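Local coordinates for lectin (Cicer arietinum, PDB 3S18), which agglutinates red blood cells as a seed albumin of hemopexin fold, and so probably recognises complex sugars, at residues Gly4-Ala9 / Met173-Ala178; Lys25-Asp30 / Pro218-Ile223; Gly60-Asp65 / Ile77-Phe82; Ile120-Arg125 / Tyr133-Asp138. All coordinates share one frame; numbering follows the deposited sequence.

All four contacts belong to one four-bladed propeller, in which four-stranded sheets stand round a central channel. Interactions 1, 2 and 4 are buried; interaction 3 is partly so. Interactions 1, 3 and 4 meet at the channel's calcium ion, to which Asn7, Asp174, Asp65 and Asp121 each give a backbone oxygen. Interaction 1, nearest the centre of the chain, joins innermost strands of adjacent blades through metal and small side chains. Interaction 4 is a hairpin within one blade, rich in backbone hydrogen bonds. Interaction 3 runs from the calcium and a sodium ion to the subunit boundary. Interaction 2, about 13 Å from interaction 1 between centres, holds by apolar packing alone.

Interaction 1: Gly4-Ala9 / Met173-Ala178; sequences GYINAA and MDSAFA. With CA (calcium ion), chain D.
Asp174 meets Asn7 at the calcium ion. The carbonyl O of Asp174 and the carbonyl O of Asn7 lie 2.8 Å apart, a distance two acceptors tolerate because both bind the metal. With CG anti to the backbone N (chi1 -156°), Asn7 OD1 also sits 2.4 Å from the calcium. Asparagine suits the place, its short amide letting one residue give the ion two oxygens. Ser175 follows, its CB against the Asn7-Ala8 peptide and its OG giving a weak hydrogen bond to Ile6 O, 3.1 Å away. A water 3.0 Å from Ala176 O, to which it probably donates, takes a weak hydrogen bond from Ala9 N, loosely bridging strands that run at 29° to each other without pairing. Last, Phe177 CD1 rests 3.5 Å from Ala9 CB; alanine leaves room for the ring, which also meets Tyr31 edge-to-face. The innermost strands of the first and last propeller blades thus join through calcium rather than paired backbone, its charge probably offsetting the crowded carbonyl oxygens.

Interaction 2: Lys25-Asp30 / Pro218-Ile223; sequences KYVLLD and PSLRGI
Leu220 perches over the dip between Val27 and Leu29, two alternate residues whose side chains rise from the same face of strand 25-30. Its CD2 is the bump: it lies 4.5 Å from Val27 CG2 and 4.3 Å from Leu29 CD1, resting loosely against both shoulders. The extended leucine, with CG anti to the carbonyl carbon (chi1 -70°) and chi2 at 173°, carries that methyl well out from the short 3-10 turn 218-220. On one flank Ile223 and Val27 come tip to tip, Ile223 CG2 standing 4.2 Å from Val27 CG1. On the other, Leu29 pushes its CD1 methyl against Ser219 OG at 3.5 Å, a van der Waals contact, a methyl having no hydrogen bond to offer; the hydroxyl finds its polar partner in Asp38. A small serine lets the turn come close here, while branched Val27 and Ile223 give broad, stiff surfaces. Trp217 and Val40 also pack on Leu29, and Val40 on Ile223, tying the chain's C-terminal region to the first blade of the propeller. With no hydrogen bond passing between 25-30 and 218-223, their direct contact depends on shape and the burial of methyl groups.

Interaction 3: Gly60-Asp65 / Ile77-Phe82; sequences GTYGID and IFYENF. With NA (sodium ion), chain H; CA (calcium ion), chain D.
Asp65 is gripped at its backbone and its carboxylate by the end of strand 74-79. Its N donates to Phe78 O at 2.9 Å, while OD2 receives Glu80 N, also at 2.9 Å, on the syn side, 25° out of the carboxylate plane, in a nearly straight bond (N-H...O 176°). OD1 binds the sodium ion at 2.8 Å, and Glu80 O is a second, longer ligand at 3.0 Å. Aspartate suits the place, one oxygen serving the turn and the other the ion. The turn, type II' from Tyr79 to Phe82, joins the middle strands of a propeller blade, and Asp65 O points to the channel's calcium. On the interior side, Ile64 CD1 packs on Ile77 CD1 at 4.1 Å. By contrast, although Tyr62 CB presses closely on one face of the Tyr79 ring (CH-pi, 3.8 Å from the centroid), the nearly parallel rings beyond it slide apart toward the subunit boundary. There Tyr62 OH and Glu80 OE2 bond Asp106 and Lys103 of the second subunit.

Interaction 4: Ile120-Arg125 / Tyr133-Asp138; sequences IDAAFR and YLFKGD. With CA (calcium ion), chain D; SO4 (sulfate ion), chain C.
Backbone hydrogen bonds pair Ala122 with Phe135 and Phe124 with Tyr133 in an antiparallel ladder, with Phe124 N to Tyr133 O at 2.8 Å. Where the ladder ends, Phe135 O accepts from Asp121 N at 2.8 Å and, weakly, from Ala122 N, so two residues face one: a classic beta bulge. There Asp121 O binds the calcium ion, 2.4 Å away. The Asp121 carboxylate meets the turn after the second strand, Gly137 N reaching OD2 at 2.8 Å from above the carboxylate plane, while a water lies within hydrogen-bonding distance of OD2 and Gly137 O. Glycine readily adopts the positive phi (57°) needed here. This hairpin forms the two inner strands of a hemopexin-type propeller blade, its apolar side chains serving both faces of the sheet. On one, Ile120 CD1 packs on Leu134 CD2 at 3.7 Å, and the small Ala123 lets Leu134 CG come within 3.9 Å of its CB. On the other, Phe124 lies between two aromatic neighbours: its CE1 meets Phe135 CE2 at 3.7 Å, rim to rim, and its CE2 meets Tyr133 CD2 with the ring planes 37° apart. At the cluster's outer end, Tyr133 OH donates to a sulfate, probably from the crystallisation liquor.

Interaction 1: Gly4-Ala9 / Met173-Ala178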
loop_
_atom_site.group_PDB
_atom_site.type_symbol
_atom_site.label_atom_id
_atom_site.label_comp_id
_atom_site.label_asym_id
_atom_site.label_seq_id
_atom_site.Cartn_x
_atom_site.Cartn_y
_atom_site.Cartn_z
ATOM N N GLY A 4 -0.164 -18.867 10.958
ATOM C CA GLY A 4 0.423 -18.761 9.584
ATOM C C GLY A 4 0.105 -19.957 8.687
ATOM O O GLY A 4 0.939 -20.836 8.471
ATOM N N TYR A 5 -1.113 -19.972 8.165
ATOM C CA TYR A 5 -1.544 -20.969 7.199
ATOM C C TYR A 5 -1.639 -20.360 5.793
ATOM O O TYR A 5 -1.279 -19.195 5.596
ATOM C CB TYR A 5 -2.874 -21.573 7.650
ATOM C CG TYR A 5 -2.740 -22.466 8.868
ATOM C CD1 TYR A 5 -2.344 -23.800 8.738
ATOM C CD2 TYR A 5 -2.996 -21.971 10.153
ATOM C CE1 TYR A 5 -2.216 -24.629 9.858
ATOM C CE2 TYR A 5 -2.873 -22.788 11.285
ATOM C CZ TYR A 5 -2.483 -24.114 11.129
ATOM O OH TYR A 5 -2.361 -24.927 12.243
ATOM N N ILE A 6 -2.095 -21.150 4.818
ATOM C CA ILE A 6 -2.264 -20.682 3.439
ATOM C C ILE A 6 -3.207 -19.471 3.384
ATOM O O ILE A 6 -4.362 -19.574 3.787
ATOM C CB ILE A 6 -2.782 -21.824 2.514
ATOM C CG1 ILE A 6 -1.824 -23.020 2.571
ATOM C CG2 ILE A 6 -2.935 -21.340 1.064
ATOM C CD1 ILE A 6 -2.437 -24.309 2.132
ATOM N N ASN A 7 -2.702 -18.335 2.898
ATOM C CA ASN A 7 -3.467 -17.068 2.854
ATOM C C ASN A 7 -4.019 -16.733 1.469
ATOM O O ASN A 7 -4.999 -15.999 1.350
ATOM C CB ASN A 7 -2.586 -15.916 3.349
ATOM C CG ASN A 7 -3.386 -14.709 3.899
ATOM O OD1 ASN A 7 -4.623 -14.645 3.843
ATOM N ND2 ASN A 7 -2.647 -13.727 4.416
ATOM N N ALA A 8 -3.379 -17.267 0.424
ATOM C CA ALA A 8 -3.796 -17.070 -0.961
ATOM C C ALA A 8 -3.200 -18.182 -1.843
ATOM O O ALA A 8 -2.246 -18.847 -1.453
ATOM C CB ALA A 8 -3.331 -15.679 -1.476
ATOM N N ALA A 9 -3.764 -18.343 -3.040
ATOM C CA ALA A 9 -3.292 -19.320 -4.035
ATOM C C ALA A 9 -3.872 -18.988 -5.414
ATOM O O ALA A 9 -4.908 -18.308 -5.515
ATOM C CB ALA A 9 -3.703 -20.749 -3.627
ATOM N N MET A 173 -13.600 -18.240 4.284
ATOM C CA MET A 173 -12.438 -19.062 3.948
ATOM C C MET A 173 -11.187 -18.256 3.686
ATOM O O MET A 173 -11.265 -17.134 3.205
ATOM C CB MET A 173 -12.721 -20.026 2.800
ATOM C CG MET A 173 -13.267 -19.413 1.582
ATOM S SD MET A 173 -14.615 -20.455 1.004
ATOM C CE MET A 173 -15.644 -20.505 2.459
ATOM N N ASP A 174 -10.044 -18.846 4.023
ATOM C CA ASP A 174 -8.771 -18.135 4.057
ATOM C C ASP A 174 -8.074 -18.048 2.699
ATOM O O ASP A 174 -7.363 -17.091 2.421
ATOM C CB ASP A 174 -7.828 -18.757 5.104
ATOM C CG ASP A 174 -8.196 -18.380 6.532
ATOM O OD1 ASP A 174 -8.972 -17.413 6.676
ATOM O OD2 ASP A 174 -7.707 -19.037 7.516
ATOM N N SER A 175 -8.262 -19.058 1.863
ATOM C CA SER A 175 -7.658 -19.055 0.531
ATOM C C SER A 175 -8.315 -20.102 -0.322
ATOM O O SER A 175 -9.016 -20.951 0.203
ATOM C CB SER A 175 -6.175 -19.327 0.599
ATOM O OG SER A 175 -5.962 -20.521 1.322
ATOM N N ALA A 176 -8.079 -20.024 -1.633
ATOM C CA ALA A 176 -8.670 -20.942 -2.606
ATOM C C ALA A 176 -7.934 -20.868 -3.931
ATOM O O ALA A 176 -7.277 -19.857 -4.239
ATOM C CB ALA A 176 -10.163 -20.612 -2.831
ATOM N N PHE A 177 -8.055 -21.936 -4.708
ATOM C CA PHE A 177 -7.733 -21.914 -6.137
ATOM C C PHE A 177 -8.539 -22.967 -6.920
ATOM O O PHE A 177 -8.969 -23.963 -6.349
ATOM C CB PHE A 177 -6.224 -22.059 -6.383
ATOM C CG PHE A 177 -5.648 -23.409 -6.015
ATOM C CD1 PHE A 177 -5.238 -23.677 -4.714
ATOM C CD2 PHE A 177 -5.467 -24.386 -6.978
ATOM C CE1 PHE A 177 -4.672 -24.907 -4.367
ATOM C CE2 PHE A 177 -4.914 -25.628 -6.643
ATOM C CZ PHE A 177 -4.514 -25.888 -5.334
ATOM N N ALA A 178 -8.762 -22.713 -8.208
ATOM C CA ALA A 178 -9.402 -23.684 -9.108
ATOM C C ALA A 178 -8.437 -24.800 -9.471
ATOM O O ALA A 178 -7.236 -24.579 -9.652
ATOM C CB ALA A 178 -9.896 -23.004 -10.373
HETATM CA CA CA D . -6.570 -14.804 2.438
HETATM O O HOH W 1 -6.984 -17.164 -2.989
HETATM O O HOH W 2 -7.464 -14.653 4.482
HETATM O O HOH W 3 -6.935 -12.552 3.109
#

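Interaction 2: Lys25-Asp30 / Pro218-Ile223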
loop_
_atom_site.group_PDB
_atom_site.type_symbol
_atom_site.label_atom_id
_atom_site.label_comp_id
_atom_site.label_asym_id
_atom_site.label_seq_id
_atom_site.Cartn_x
_atom_site.Cartn_y
_atom_site.Cartn_z
ATOM N N LYS A 25 5.913 -15.388 2.241
ATOM C CA LYS A 25 6.596 -16.372 1.410
ATOM C C LYS A 25 5.631 -17.066 0.442
ATOM O O LYS A 25 4.417 -16.862 0.500
ATOM C CB LYS A 25 7.309 -17.387 2.296
ATOM C CG LYS A 25 8.393 -16.752 3.134
ATOM C CD LYS A 25 9.060 -17.749 4.026
ATOM C CE LYS A 25 9.808 -17.037 5.140
ATOM N NZ LYS A 25 10.776 -17.998 5.737
ATOM N N TYR A 26 6.162 -17.871 -0.462
ATOM C CA TYR A 26 5.293 -18.654 -1.317
ATOM C C TYR A 26 5.956 -19.991 -1.625
ATOM O O TYR A 26 7.136 -20.148 -1.407
ATOM C CB TYR A 26 4.952 -17.870 -2.593
ATOM C CG TYR A 26 6.076 -17.804 -3.600
ATOM C CD1 TYR A 26 7.102 -16.857 -3.477
ATOM C CD2 TYR A 26 6.114 -18.686 -4.676
ATOM C CE1 TYR A 26 8.142 -16.801 -4.404
ATOM C CE2 TYR A 26 7.140 -18.642 -5.597
ATOM C CZ TYR A 26 8.147 -17.699 -5.457
ATOM O OH TYR A 26 9.153 -17.667 -6.380
ATOM N N VAL A 27 5.175 -20.959 -2.080
ATOM C CA VAL A 27 5.702 -22.223 -2.582
ATOM C C VAL A 27 5.043 -22.521 -3.914
ATOM O O VAL A 27 3.877 -22.195 -4.130
ATOM C CB VAL A 27 5.482 -23.438 -1.602
ATOM C CG1 VAL A 27 6.174 -23.219 -0.269
ATOM C CG2 VAL A 27 4.022 -23.727 -1.381
ATOM N N LEU A 28 5.792 -23.116 -4.821
ATOM C CA LEU A 28 5.212 -23.635 -6.048
ATOM C C LEU A 28 5.074 -25.141 -5.904
ATOM O O LEU A 28 6.051 -25.847 -5.641
ATOM C CB LEU A 28 6.069 -23.276 -7.258
ATOM C CG LEU A 28 5.799 -24.028 -8.575
ATOM C CD1 LEU A 28 4.372 -23.799 -9.087
ATOM C CD2 LEU A 28 6.838 -23.646 -9.638
ATOM N N LEU A 29 3.856 -25.625 -6.079
ATOM C CA LEU A 29 3.526 -27.016 -5.804
ATOM C C LEU A 29 3.073 -27.749 -7.060
ATOM O O LEU A 29 2.368 -27.182 -7.894
ATOM C CB LEU A 29 2.389 -27.052 -4.772
ATOM C CG LEU A 29 2.341 -28.187 -3.754
ATOM C CD1 LEU A 29 3.469 -28.036 -2.746
ATOM C CD2 LEU A 29 1.020 -28.196 -3.046
ATOM N N ASP A 30 3.503 -28.998 -7.209
ATOM C CA ASP A 30 2.762 -29.927 -8.043
ATOM C C ASP A 30 1.785 -30.597 -7.089
ATOM O O ASP A 30 2.174 -31.435 -6.286
ATOM C CB ASP A 30 3.665 -30.964 -8.698
ATOM C CG ASP A 30 2.885 -31.953 -9.550
ATOM O OD1 ASP A 30 1.691 -32.215 -9.271
ATOM O OD2 ASP A 30 3.464 -32.471 -10.513
ATOM N N PRO A 218 0.965 -34.245 1.962
ATOM C CA PRO A 218 2.177 -34.536 2.730
ATOM C C PRO A 218 3.316 -33.571 2.422
ATOM O O PRO A 218 4.076 -33.227 3.318
ATOM C CB PRO A 218 2.538 -35.965 2.293
ATOM C CG PRO A 218 1.817 -36.167 0.997
ATOM C CD PRO A 218 0.548 -35.411 1.163
ATOM N N SER A 219 3.404 -33.118 1.171
ATOM C CA SER A 219 4.435 -32.176 0.740
ATOM C C SER A 219 4.486 -30.900 1.588
ATOM O O SER A 219 5.506 -30.217 1.624
ATOM C CB SER A 219 4.229 -31.802 -0.733
ATOM O OG SER A 219 3.111 -30.944 -0.897
ATOM N N LEU A 220 3.381 -30.585 2.256
ATOM C CA LEU A 220 3.301 -29.376 3.067
ATOM C C LEU A 220 3.735 -29.558 4.529
ATOM O O LEU A 220 3.698 -28.602 5.299
ATOM C CB LEU A 220 1.900 -28.753 2.970
ATOM C CG LEU A 220 1.557 -28.125 1.605
ATOM C CD1 LEU A 220 0.108 -27.674 1.532
ATOM C CD2 LEU A 220 2.471 -26.959 1.273
ATOM N N ARG A 221 4.175 -30.768 4.894
ATOM C CA ARG A 221 4.505 -31.094 6.300
ATOM C C ARG A 221 5.450 -30.092 6.993
ATOM O O ARG A 221 5.088 -29.495 8.014
ATOM C CB ARG A 221 5.033 -32.534 6.456
ATOM C CG ARG A 221 4.976 -33.065 7.902
ATOM C CD ARG A 221 6.335 -33.598 8.359
ATOM N NE ARG A 221 6.526 -35.030 8.103
ATOM C CZ ARG A 221 7.716 -35.638 8.034
ATOM N NH1 ARG A 221 8.843 -34.942 8.181
ATOM N NH2 ARG A 221 7.783 -36.949 7.802
ATOM N N GLY A 222 6.644 -29.898 6.442
ATOM C CA GLY A 222 7.607 -28.986 7.062
ATOM C C GLY A 222 7.415 -27.513 6.743
ATOM O O GLY A 222 8.308 -26.695 7.001
ATOM N N ILE A 223 6.248 -27.171 6.197
ATOM C CA ILE A 223 5.997 -25.824 5.671
ATOM C C ILE A 223 4.873 -25.093 6.415
ATOM O O ILE A 223 5.060 -23.967 6.883
ATOM C CB ILE A 223 5.736 -25.863 4.136
ATOM C CG1 ILE A 223 6.993 -26.356 3.409
ATOM C CG2 ILE A 223 5.310 -24.495 3.620
ATOM C CD1 ILE A 223 6.742 -26.899 2.016
#

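Interaction 3: Gly60-Asp65 / Ile77-Phe82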
loop_
_atom_site.group_PDB
_atom_site.type_symbol
_atom_site.label_atom_id
_atom_site.label_comp_id
_atom_site.label_asym_id
_atom_site.label_seq_id
_atom_site.Cartn_x
_atom_site.Cartn_y
_atom_site.Cartn_z
ATOM N N GLY A 60 5.953 -7.312 -1.795
ATOM C CA GLY A 60 7.256 -7.881 -1.468
ATOM C C GLY A 60 7.538 -7.842 0.021
ATOM O O GLY A 60 8.187 -8.746 0.573
ATOM N N THR A 61 7.060 -6.783 0.680
ATOM C CA THR A 61 7.256 -6.643 2.118
ATOM C C THR A 61 6.327 -7.549 2.940
ATOM O O THR A 61 6.774 -8.201 3.871
ATOM C CB THR A 61 7.051 -5.201 2.559
ATOM O OG1 THR A 61 7.851 -4.355 1.738
ATOM C CG2 THR A 61 7.412 -5.006 4.058
ATOM N N TYR A 62 5.040 -7.571 2.619
ATOM C CA TYR A 62 4.069 -8.240 3.489
ATOM C C TYR A 62 3.465 -9.516 2.910
ATOM O O TYR A 62 2.847 -10.282 3.640
ATOM C CB TYR A 62 2.972 -7.262 3.932
ATOM C CG TYR A 62 3.518 -6.124 4.772
ATOM C CD1 TYR A 62 3.942 -6.344 6.089
ATOM C CD2 TYR A 62 3.620 -4.835 4.253
ATOM C CE1 TYR A 62 4.454 -5.297 6.869
ATOM C CE2 TYR A 62 4.134 -3.776 5.034
ATOM C CZ TYR A 62 4.558 -4.030 6.326
ATOM O OH TYR A 62 5.059 -3.019 7.088
ATOM N N GLY A 63 3.664 -9.752 1.612
ATOM C CA GLY A 63 3.096 -10.940 0.976
ATOM C C GLY A 63 1.741 -10.649 0.350
ATOM O O GLY A 63 1.372 -9.484 0.167
ATOM N N ILE A 64 1.005 -11.715 0.046
ATOM C CA ILE A 64 -0.180 -11.666 -0.791
ATOM C C ILE A 64 -1.332 -12.367 -0.066
ATOM O O ILE A 64 -1.241 -13.552 0.254
ATOM C CB ILE A 64 0.124 -12.352 -2.155
ATOM C CG1 ILE A 64 1.052 -11.453 -2.985
ATOM C CG2 ILE A 64 -1.162 -12.687 -2.921
ATOM C CD1 ILE A 64 1.933 -12.227 -4.008
ATOM N N ASP A 65 -2.407 -11.642 0.228
ATOM C CA ASP A 65 -3.459 -12.239 1.055
ATOM C C ASP A 65 -4.679 -12.719 0.279
ATOM O O ASP A 65 -5.587 -13.309 0.859
ATOM C CB ASP A 65 -3.848 -11.330 2.241
ATOM C CG ASP A 65 -4.474 -10.033 1.806
ATOM O OD1 ASP A 65 -4.995 -9.929 0.680
ATOM O OD2 ASP A 65 -4.463 -9.104 2.608
ATOM N N ILE A 77 -3.304 -10.121 -7.813
ATOM C CA ILE A 77 -2.809 -10.372 -6.469
ATOM C C ILE A 77 -3.266 -9.224 -5.565
ATOM O O ILE A 77 -3.481 -8.119 -6.050
ATOM C CB ILE A 77 -1.264 -10.542 -6.438
ATOM C CG1 ILE A 77 -0.545 -9.273 -6.936
ATOM C CG2 ILE A 77 -0.851 -11.780 -7.263
ATOM C CD1 ILE A 77 0.939 -9.237 -6.606
ATOM N N PHE A 78 -3.435 -9.504 -4.270
ATOM C CA PHE A 78 -3.990 -8.538 -3.327
ATOM C C PHE A 78 -3.197 -8.466 -2.044
ATOM O O PHE A 78 -2.566 -9.433 -1.649
ATOM C CB PHE A 78 -5.409 -8.919 -2.936
ATOM C CG PHE A 78 -6.397 -8.903 -4.069
ATOM C CD1 PHE A 78 -7.246 -7.807 -4.237
ATOM C CD2 PHE A 78 -6.516 -9.998 -4.926
ATOM C CE1 PHE A 78 -8.202 -7.781 -5.270
ATOM C CE2 PHE A 78 -7.476 -9.993 -5.981
ATOM C CZ PHE A 78 -8.319 -8.869 -6.140
ATOM N N TYR A 79 -3.263 -7.310 -1.386
ATOM C CA TYR A 79 -2.840 -7.191 -0.010
ATOM C C TYR A 79 -3.621 -6.049 0.596
ATOM O O TYR A 79 -3.483 -4.912 0.147
ATOM C CB TYR A 79 -1.321 -6.962 0.128
ATOM C CG TYR A 79 -0.925 -6.844 1.571
ATOM C CD1 TYR A 79 -0.776 -7.976 2.369
ATOM C CD2 TYR A 79 -0.748 -5.590 2.158
ATOM C CE1 TYR A 79 -0.453 -7.866 3.704
ATOM C CE2 TYR A 79 -0.423 -5.471 3.468
ATOM C CZ TYR A 79 -0.279 -6.606 4.242
ATOM O OH TYR A 79 0.055 -6.452 5.571
ATOM N N GLU A 80 -4.439 -6.360 1.604
ATOM C CA GLU A 80 -5.381 -5.395 2.199
ATOM C C GLU A 80 -6.197 -4.707 1.097
ATOM O O GLU A 80 -6.703 -5.393 0.204
ATOM C CB GLU A 80 -4.659 -4.435 3.163
ATOM C CG GLU A 80 -3.978 -5.216 4.330
ATOM C CD GLU A 80 -3.301 -4.339 5.367
ATOM O OE1 GLU A 80 -3.198 -3.101 5.173
ATOM O OE2 GLU A 80 -2.874 -4.903 6.399
ATOM N N ASN A 81 -6.310 -3.386 1.117
ATOM C CA ASN A 81 -7.127 -2.718 0.105
ATOM C C ASN A 81 -6.465 -2.503 -1.268
ATOM O O ASN A 81 -7.027 -1.816 -2.099
ATOM C CB ASN A 81 -7.776 -1.411 0.652
ATOM C CG ASN A 81 -6.771 -0.324 0.945
ATOM O OD1 ASN A 81 -5.580 -0.544 0.803
ATOM N ND2 ASN A 81 -7.244 0.867 1.369
ATOM N N PHE A 82 -5.290 -3.089 -1.496
ATOM C CA PHE A 82 -4.527 -2.864 -2.736
ATOM C C PHE A 82 -4.440 -4.112 -3.583
ATOM O O PHE A 82 -4.498 -5.229 -3.052
ATOM C CB PHE A 82 -3.110 -2.362 -2.454
ATOM C CG PHE A 82 -3.069 -1.020 -1.800
ATOM C CD1 PHE A 82 -3.203 0.143 -2.553
ATOM C CD2 PHE A 82 -2.902 -0.910 -0.423
ATOM C CE1 PHE A 82 -3.176 1.395 -1.940
ATOM C CE2 PHE A 82 -2.874 0.344 0.202
ATOM C CZ PHE A 82 -3.013 1.491 -0.557
HETATM NA NA NA H . -7.220 -8.302 0.153
HETATM CA CA CA D . -6.570 -14.804 2.438
HETATM O O HOH W 2 -7.464 -14.653 4.482
HETATM O O HOH W 3 -6.935 -12.552 3.109
#

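Interaction 4: Ile120-Arg125 / Tyr133-Asp138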
loop_
_atom_site.group_PDB
_atom_site.type_symbol
_atom_site.label_atom_id
_atom_site.label_comp_id
_atom_site.label_asym_id
_atom_site.label_seq_id
_atom_site.Cartn_x
_atom_site.Cartn_y
_atom_site.Cartn_z
ATOM N N ILE A 120 -10.040 -8.648 0.473
ATOM C CA ILE A 120 -10.747 -9.857 0.061
ATOM C C ILE A 120 -10.049 -11.079 0.697
ATOM O O ILE A 120 -8.816 -11.137 0.762
ATOM C CB ILE A 120 -10.804 -9.947 -1.510
ATOM C CG1 ILE A 120 -11.368 -8.630 -2.071
ATOM C CG2 ILE A 120 -11.654 -11.164 -1.975
ATOM C CD1 ILE A 120 -11.439 -8.482 -3.589
ATOM N N ASP A 121 -10.834 -12.053 1.170
ATOM C CA ASP A 121 -10.270 -13.248 1.843
ATOM C C ASP A 121 -9.659 -14.248 0.865
ATOM O O ASP A 121 -8.558 -14.731 1.084
ATOM C CB ASP A 121 -11.334 -13.973 2.691
ATOM C CG ASP A 121 -11.756 -13.197 3.931
ATOM O OD1 ASP A 121 -10.999 -12.335 4.419
ATOM O OD2 ASP A 121 -12.875 -13.442 4.419
ATOM N N ALA A 122 -10.383 -14.574 -0.203
ATOM C CA ALA A 122 -9.999 -15.655 -1.116
ATOM C C ALA A 122 -10.759 -15.452 -2.388
ATOM O O ALA A 122 -11.731 -14.666 -2.423
ATOM C CB ALA A 122 -10.366 -17.022 -0.531
ATOM N N ALA A 123 -10.310 -16.144 -3.433
ATOM C CA ALA A 123 -10.961 -16.090 -4.730
ATOM C C ALA A 123 -10.578 -17.313 -5.538
ATOM O O ALA A 123 -9.516 -17.906 -5.330
ATOM C CB ALA A 123 -10.558 -14.821 -5.486
ATOM N N PHE A 124 -11.436 -17.710 -6.466
ATOM C CA PHE A 124 -10.985 -18.657 -7.488
ATOM C C PHE A 124 -11.610 -18.389 -8.842
ATOM O O PHE A 124 -12.711 -17.836 -8.929
ATOM C CB PHE A 124 -11.109 -20.123 -7.023
ATOM C CG PHE A 124 -12.524 -20.624 -6.901
ATOM C CD1 PHE A 124 -13.213 -20.519 -5.692
ATOM C CD2 PHE A 124 -13.165 -21.218 -7.999
ATOM C CE1 PHE A 124 -14.534 -20.990 -5.581
ATOM C CE2 PHE A 124 -14.458 -21.692 -7.898
ATOM C CZ PHE A 124 -15.153 -21.583 -6.682
ATOM N N ARG A 125 -10.882 -18.795 -9.886
ATOM C CA ARG A 125 -11.283 -18.660 -11.275
ATOM C C ARG A 125 -12.314 -19.714 -11.667
ATOM O O ARG A 125 -12.067 -20.918 -11.540
ATOM C CB ARG A 125 -10.049 -18.786 -12.184
ATOM C CG ARG A 125 -10.345 -18.729 -13.710
ATOM C CD ARG A 125 -10.525 -17.280 -14.198
ATOM N NE ARG A 125 -10.324 -17.142 -15.639
ATOM C CZ ARG A 125 -11.267 -17.344 -16.561
ATOM N NH1 ARG A 125 -12.491 -17.695 -16.204
ATOM N NH2 ARG A 125 -10.984 -17.199 -17.846
ATOM N N TYR A 133 -15.104 -16.142 -8.604
ATOM C CA TYR A 133 -15.739 -16.053 -7.313
ATOM C C TYR A 133 -14.761 -15.485 -6.287
ATOM O O TYR A 133 -13.605 -15.902 -6.221
ATOM C CB TYR A 133 -16.251 -17.426 -6.881
ATOM C CG TYR A 133 -17.261 -18.017 -7.841
ATOM C CD1 TYR A 133 -18.599 -17.661 -7.767
ATOM C CD2 TYR A 133 -16.873 -18.929 -8.824
ATOM C CE1 TYR A 133 -19.535 -18.198 -8.639
ATOM C CE2 TYR A 133 -17.795 -19.472 -9.698
ATOM C CZ TYR A 133 -19.125 -19.096 -9.603
ATOM O OH TYR A 133 -20.053 -19.615 -10.473
ATOM N N LEU A 134 -15.235 -14.528 -5.495
ATOM C CA LEU A 134 -14.423 -13.879 -4.467
ATOM C C LEU A 134 -15.186 -13.961 -3.161
ATOM O O LEU A 134 -16.416 -13.907 -3.165
ATOM C CB LEU A 134 -14.112 -12.410 -4.823
ATOM C CG LEU A 134 -13.365 -12.170 -6.148
ATOM C CD1 LEU A 134 -14.329 -12.171 -7.329
ATOM C CD2 LEU A 134 -12.579 -10.877 -6.141
ATOM N N PHE A 135 -14.452 -14.080 -2.055
ATOM C CA PHE A 135 -15.034 -14.327 -0.749
ATOM C C PHE A 135 -14.517 -13.311 0.271
ATOM O O PHE A 135 -13.331 -12.963 0.256
ATOM C CB PHE A 135 -14.676 -15.737 -0.298
ATOM C CG PHE A 135 -15.150 -16.821 -1.242
ATOM C CD1 PHE A 135 -16.421 -17.381 -1.097
ATOM C CD2 PHE A 135 -14.334 -17.278 -2.264
ATOM C CE1 PHE A 135 -16.865 -18.377 -1.965
ATOM C CE2 PHE A 135 -14.768 -18.291 -3.129
ATOM C CZ PHE A 135 -16.044 -18.836 -2.972
ATOM N N LYS A 136 -15.418 -12.836 1.138
ATOM C CA LYS A 136 -15.089 -11.908 2.225
ATOM C C LYS A 136 -16.070 -12.153 3.361
ATOM O O LYS A 136 -17.286 -12.043 3.173
ATOM C CB LYS A 136 -15.147 -10.450 1.761
ATOM C CG LYS A 136 -14.751 -9.413 2.815
ATOM C CD LYS A 136 -13.366 -9.681 3.407
ATOM C CE LYS A 136 -12.970 -8.626 4.438
ATOM N NZ LYS A 136 -12.768 -7.291 3.763
ATOM N N GLY A 137 -15.544 -12.539 4.524
ATOM C CA GLY A 137 -16.405 -12.925 5.642
ATOM C C GLY A 137 -17.317 -14.047 5.183
ATOM O O GLY A 137 -16.852 -14.998 4.537
ATOM N N ASP A 138 -18.611 -13.922 5.483
ATOM C CA ASP A 138 -19.602 -14.933 5.105
ATOM C C ASP A 138 -20.302 -14.657 3.756
ATOM O O ASP A 138 -21.356 -15.241 3.476
ATOM C CB ASP A 138 -20.647 -15.093 6.215
ATOM C CG ASP A 138 -21.368 -13.798 6.528
ATOM O OD1 ASP A 138 -21.027 -12.740 5.943
ATOM O OD2 ASP A 138 -22.272 -13.830 7.374
HETATM CA CA CA D . -6.570 -14.804 2.438
HETATM S S SO4 C . -23.097 -19.460 -8.278
HETATM O O1 SO4 C . -22.083 -20.154 -7.502
HETATM O O2 SO4 C . -22.710 -19.454 -9.666
HETATM O O3 SO4 C . -24.289 -20.241 -8.026
HETATM O O4 SO4 C . -23.387 -18.130 -7.761
HETATM O O HOH W 3 -6.935 -12.552 3.109
HETATM O O HOH W 4 -14.247 -15.567 3.396
HETATM O O HOH W 2 -7.464 -14.653 4.482
#